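Local coordinates for capsular polysaccharide biosynthesis protein (Vibrio cholerae, PDB 1XPJ) that is of unknown function but is probably a haloacid dehalogenase-like hydrolase, perhaps with a part in capsular polysaccharide biosynthesis, at residues Lys2-Asp7 and Leu39-Val44. Sequence-based numbering, arbitrary orientation.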
# COMPACT_ATOMS: atom_id res chain seq x y z
N LYS A 2 1.78 12.22 -18.04
CA LYS A 2 3.14 12.46 -17.58
C LYS A 2 3.10 13.02 -16.17
O LYS A 2 2.33 13.92 -15.87
CB LYS A 2 3.92 13.38 -18.54
CG LYS A 2 3.22 14.70 -18.88
CD LYS A 2 4.10 15.59 -19.75
CE LYS A 2 3.45 15.87 -21.10
NZ LYS A 2 2.88 17.25 -21.17
N LYS A 3 3.94 12.44 -15.31
CA LYS A 3 3.98 12.77 -13.89
C LYS A 3 5.41 13.08 -13.43
O LYS A 3 6.37 12.44 -13.86
CB LYS A 3 3.45 11.60 -13.04
CG LYS A 3 1.94 11.38 -13.07
CD LYS A 3 1.50 10.50 -11.90
CE LYS A 3 0.85 9.20 -12.35
NZ LYS A 3 -0.41 8.89 -11.60
N LEU A 4 5.53 14.06 -12.54
CA LEU A 4 6.71 14.18 -11.72
C LEU A 4 6.38 13.54 -10.39
O LEU A 4 5.34 13.83 -9.78
CB LEU A 4 7.11 15.64 -11.51
CG LEU A 4 7.45 16.48 -12.74
CD1 LEU A 4 7.93 17.87 -12.32
CD2 LEU A 4 8.47 15.77 -13.65
N ILE A 5 7.27 12.64 -9.97
CA ILE A 5 7.21 12.05 -8.65
C ILE A 5 8.28 12.76 -7.80
O ILE A 5 9.49 12.60 -8.03
CB ILE A 5 7.41 10.51 -8.73
CG1 ILE A 5 6.57 9.92 -9.86
CG2 ILE A 5 7.11 9.83 -7.38
CD1 ILE A 5 5.06 10.14 -9.73
N VAL A 6 7.81 13.53 -6.82
CA VAL A 6 8.66 14.47 -6.09
C VAL A 6 8.74 14.14 -4.61
O VAL A 6 7.71 14.10 -3.91
CB VAL A 6 8.11 15.92 -6.21
CG1 VAL A 6 9.13 16.92 -5.66
CG2 VAL A 6 7.71 16.23 -7.66
N ASP A 7 9.97 13.92 -4.15
CA ASP A 7 10.25 13.72 -2.73
C ASP A 7 9.95 15.03 -1.98
O ASP A 7 9.84 16.10 -2.61
CB ASP A 7 11.71 13.32 -2.59
CG ASP A 7 12.08 12.86 -1.19
OD1 ASP A 7 11.29 12.16 -0.53
OD2 ASP A 7 13.19 13.14 -0.68
N LEU A 39 3.38 22.97 -18.27
CA LEU A 39 3.61 22.09 -19.42
C LEU A 39 2.68 20.87 -19.47
O LEU A 39 2.78 20.04 -20.37
CB LEU A 39 5.07 21.62 -19.45
CG LEU A 39 6.02 22.21 -20.51
CD1 LEU A 39 5.52 23.51 -21.14
CD2 LEU A 39 7.41 22.39 -19.93
N GLY A 40 1.77 20.75 -18.50
CA GLY A 40 0.85 19.64 -18.45
C GLY A 40 1.24 18.45 -17.58
O GLY A 40 0.50 17.46 -17.56
N PHE A 41 2.36 18.55 -16.85
CA PHE A 41 2.81 17.50 -15.93
C PHE A 41 1.99 17.50 -14.65
O PHE A 41 1.77 18.55 -14.05
CB PHE A 41 4.26 17.74 -15.49
CG PHE A 41 5.29 17.37 -16.50
CD1 PHE A 41 5.97 16.15 -16.42
CD2 PHE A 41 5.64 18.25 -17.52
CE1 PHE A 41 6.95 15.80 -17.36
CE2 PHE A 41 6.62 17.92 -18.45
CZ PHE A 41 7.27 16.69 -18.38
N GLU A 42 1.58 16.31 -14.21
CA GLU A 42 0.94 16.12 -12.92
C GLU A 42 2.01 16.02 -11.84
O GLU A 42 3.07 15.42 -12.08
CB GLU A 42 0.11 14.84 -12.93
CG GLU A 42 -1.04 14.84 -13.93
CD GLU A 42 -1.62 13.44 -14.15
OE1 GLU A 42 -1.84 12.73 -13.14
OE2 GLU A 42 -1.84 13.04 -15.32
N ILE A 43 1.76 16.60 -10.66
CA ILE A 43 2.76 16.61 -9.60
C ILE A 43 2.36 15.67 -8.45
O ILE A 43 1.32 15.88 -7.80
CB ILE A 43 2.96 18.05 -9.04
CG1 ILE A 43 3.12 19.13 -10.15
CG2 ILE A 43 4.05 18.06 -7.95
CD1 ILE A 43 4.40 19.14 -10.93
N VAL A 44 3.19 14.67 -8.18
CA VAL A 44 2.91 13.71 -7.10
C VAL A 44 3.97 13.85 -6.00
O VAL A 44 5.14 13.55 -6.21
CB VAL A 44 2.89 12.24 -7.63
CG1 VAL A 44 2.70 11.24 -6.49
CG2 VAL A 44 1.81 12.04 -8.72
O HOH W 1 -0.47 14.08 -17.38
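Lys-2, in one of its two conformers, lays its aliphatic chain over one face of the Phe-41 ring, with CD almost directly above the ring centre, 3.5 Å from the centroid, in a CH-pi contact. CG between the backbone N and carbonyl carbon (chi1 52°) brings the chain over the ring at about a right angle, and later bends turn NZ to 2.9 Å from Leu-39 O. Leu-39 follows directly on helix 27-38, whose end Gly-40, with its positive phi, closes in a Schellman motif. Leu-4 meets the same ring obliquely, its CD2 3.8 Å from Phe-41 CD1, while its other methyl lies beside Ile-43 CD1. Tyr-36 adds an edge-to-face ring contact to Phe-41, and Leu-33 of the helix packs on Leu-4, Val-6 and Ile-43.

On the other face of the sheet, Lys-3, also modelled in two conformers, in one of them brings CD to 3.5 Å from Val-44 CG2. Ile-5 runs alongside Val-44; CG1 beside the backbone N (chi1 -45°) lets CD1 reach Val-44 CB at 3.7 Å. A water accepts from Lys-2 N and donates to Glu-42 OE2.

Between these layers four backbone hydrogen bonds join the parallel strands: Glu-42 N to Lys-2 O, Leu-4 N to Glu-42 O, Val-44 N to Leu-4 O, and Val-6 N to Val-44 O at 2.7 Å. A strand of the second subunit extends the sheet beyond strand 3-6. Helix 27-38 connects strands 3-6 and 42-47 in a beta-alpha-beta unit, and Asp-7, just past the first strand, begins a DxDx(T/V) pattern, consistent with the Rossmann-like core of haloacid dehalogenase-type hydrolases.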